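Local coordinates for SH2 domain-containing protein 3C (Homo sapiens, PDB 3T6G), which acts as an adapter in integrin-mediated cell adhesion and migration, its C-terminal Cdc25-homology domain adopting a closed conformation required for binding BCAR1, at residues L53-T58 with V262-F267. The protein carries 2 engineered substitutions. Numbering follows the deposited sequence.
Sequences LARHVT and VKLQGF
With CG anti to the backbone N (chi1 -178°), Phe267 extends its ring from the loop toward helix 50-64, where His56, its CG beside the backbone N (chi1 -79°), turns an imidazole face to meet it. The two rings form a T-shaped pair, centroids 4.6 Å apart and planes at 85°: the CZ end of the phenyl edge is directed at the imidazole face, offset toward its rim. Arg55, one residue earlier on the helix, passes the aliphatic part of its side chain obliquely across the same phenyl group, with CB 3.8 Å from Phe267 CE2 and CD 4.0 Å from Phe267 CD2. Leu264 adds a looser apolar contact, its CD2 lying 4.2 Å from Arg55 CG as the two side chains run past each other in opposite directions. Phe267 is the last residue of a type II beta turn that begins at Leu264, closed by Phe267 N bonding to Leu264 O at 2.9 Å, with Gly266 supplying the positive phi this turn needs. In the all-helical Cdc25-homology domain, the contact thus joins an early helix to the connection between helices 253-263 and 271-276, more than 200 residues later. Both imidazole nitrogens of the buried His56 are hydrogen-bonded, ND1 to Thr52 O and NE2 to Arg270 N, which fixes the ring's rotation. Replacing His56 by an alanine would probably leave the Phe267 edge without an aromatic face to meet, and Thr52 O and Arg270 N without their imidazole partners. Within the helix, Thr58 OG1 donates a 3.0 Å hydrogen bond to Ala54 O, one turn earlier, and is also hydrogen-bonded to Asn144 ND2.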
loop_
_atom_site.group_PDB
_atom_site.type_symbol
_atom_site.label_atom_id
_atom_site.label_comp_id
_atom_site.label_asym_id
_atom_site.label_seq_id
_atom_site.Cartn_x
_atom_site.Cartn_y
_atom_site.Cartn_z
ATOM N N LEU A 53 13.533 1.345 17.442
ATOM C CA LEU A 53 13.245 0.433 16.359
ATOM C C LEU A 53 12.295 1.148 15.401
ATOM O O LEU A 53 12.467 1.102 14.190
ATOM C CB LEU A 53 12.568 -0.831 16.888
ATOM C CG LEU A 53 13.535 -1.915 17.333
ATOM C CD1 LEU A 53 12.878 -3.253 17.140
ATOM C CD2 LEU A 53 14.876 -1.832 16.561
ATOM N N ALA A 54 11.308 1.832 15.976
ATOM C CA ALA A 54 10.247 2.469 15.211
ATOM C C ALA A 54 10.799 3.622 14.407
ATOM O O ALA A 54 10.478 3.771 13.233
ATOM C CB ALA A 54 9.137 2.958 16.134
ATOM N N ARG A 55 11.625 4.442 15.046
ATOM C CA ARG A 55 12.209 5.575 14.361
ATOM C C ARG A 55 13.016 5.083 13.174
ATOM O O ARG A 55 12.967 5.663 12.089
ATOM C CB ARG A 55 13.086 6.383 15.297
ATOM C CG ARG A 55 12.343 7.449 16.065
ATOM C CD ARG A 55 13.332 8.389 16.764
ATOM N NE ARG A 55 12.783 8.951 17.994
ATOM C CZ ARG A 55 13.066 8.510 19.215
ATOM N NH1 ARG A 55 13.915 7.503 19.380
ATOM N NH2 ARG A 55 12.510 9.085 20.274
ATOM N N HIS A 56 13.747 3.996 13.365
ATOM C CA HIS A 56 14.572 3.492 12.281
ATOM C C HIS A 56 13.796 3.031 11.041
ATOM O O HIS A 56 14.183 3.387 9.931
ATOM C CB HIS A 56 15.519 2.419 12.783
ATOM C CG HIS A 56 16.714 2.983 13.489
ATOM N ND1 HIS A 56 16.604 3.746 14.632
ATOM C CD2 HIS A 56 18.031 2.955 13.178
ATOM C CE1 HIS A 56 17.801 4.142 15.008
ATOM N NE2 HIS A 56 18.690 3.670 14.147
ATOM N N VAL A 57 12.714 2.253 11.225
ATOM C CA VAL A 57 11.965 1.723 10.085
ATOM C C VAL A 57 11.223 2.809 9.370
ATOM O O VAL A 57 11.026 2.714 8.174
ATOM C CB VAL A 57 10.826 0.764 10.452
ATOM C CG1 VAL A 57 10.989 -0.558 9.722
ATOM C CG2 VAL A 57 10.688 0.635 11.925
ATOM N N THR A 58 10.714 3.769 10.138
ATOM C CA THR A 58 9.963 4.861 9.591
ATOM C C THR A 58 10.852 5.608 8.617
ATOM O O THR A 58 10.395 5.989 7.539
ATOM C CB THR A 58 9.522 5.820 10.673
ATOM O OG1 THR A 58 8.551 5.177 11.492
ATOM C CG2 THR A 58 8.893 7.053 10.045
ATOM N N VAL A 262 10.296 16.740 10.446
ATOM C CA VAL A 262 10.263 17.338 11.771
ATOM C C VAL A 262 10.321 16.299 12.891
ATOM O O VAL A 262 10.860 16.552 13.958
ATOM C CB VAL A 262 8.992 18.120 11.992
ATOM C CG1 VAL A 262 8.862 18.454 13.482
ATOM C CG2 VAL A 262 9.023 19.361 11.180
ATOM N N LYS A 263 9.748 15.134 12.641
ATOM C CA LYS A 263 9.685 14.095 13.645
ATOM C C LYS A 263 11.043 13.419 13.751
ATOM O O LYS A 263 11.322 12.709 14.710
ATOM C CB LYS A 263 8.598 13.085 13.260
ATOM C CG LYS A 263 8.315 12.061 14.320
ATOM C CD LYS A 263 7.370 10.971 13.849
ATOM C CE LYS A 263 5.941 11.464 13.768
ATOM N NZ LYS A 263 5.589 12.310 14.922
ATOM N N LEU A 264 11.894 13.635 12.753
ATOM C CA LEU A 264 13.182 12.949 12.710
ATOM C C LEU A 264 14.340 13.935 12.784
ATOM O O LEU A 264 15.498 13.567 12.585
ATOM C CB LEU A 264 13.289 12.050 11.467
ATOM C CG LEU A 264 12.444 10.758 11.539
ATOM C CD1 LEU A 264 12.600 9.869 10.326
ATOM C CD2 LEU A 264 12.794 9.953 12.766
ATOM N N GLN A 265 14.039 15.196 13.075
ATOM C CA GLN A 265 15.118 16.164 13.200
ATOM C C GLN A 265 15.880 15.895 14.496
ATOM O O GLN A 265 15.321 15.938 15.595
ATOM C CB GLN A 265 14.624 17.614 13.082
ATOM C CG GLN A 265 13.611 18.089 14.112
ATOM C CD GLN A 265 12.914 19.386 13.695
ATOM O OE1 GLN A 265 12.791 19.682 12.505
ATOM N NE2 GLN A 265 12.455 20.162 14.674
ATOM N N GLY A 266 17.161 15.585 14.356
ATOM C CA GLY A 266 17.961 15.182 15.494
ATOM C C GLY A 266 18.071 13.671 15.566
ATOM O O GLY A 266 18.670 13.132 16.486
ATOM N N PHE A 267 17.484 12.974 14.598
ATOM C CA PHE A 267 17.572 11.521 14.604
ATOM C C PHE A 267 19.025 11.056 14.471
ATOM O O PHE A 267 19.742 11.457 13.554
ATOM C CB PHE A 267 16.671 10.884 13.528
ATOM C CG PHE A 267 16.703 9.378 13.527
ATOM C CD1 PHE A 267 16.780 8.670 12.340
ATOM C CD2 PHE A 267 16.702 8.673 14.719
ATOM C CE1 PHE A 267 16.828 7.289 12.338
ATOM C CE2 PHE A 267 16.771 7.294 14.729
ATOM C CZ PHE A 267 16.830 6.601 13.532
#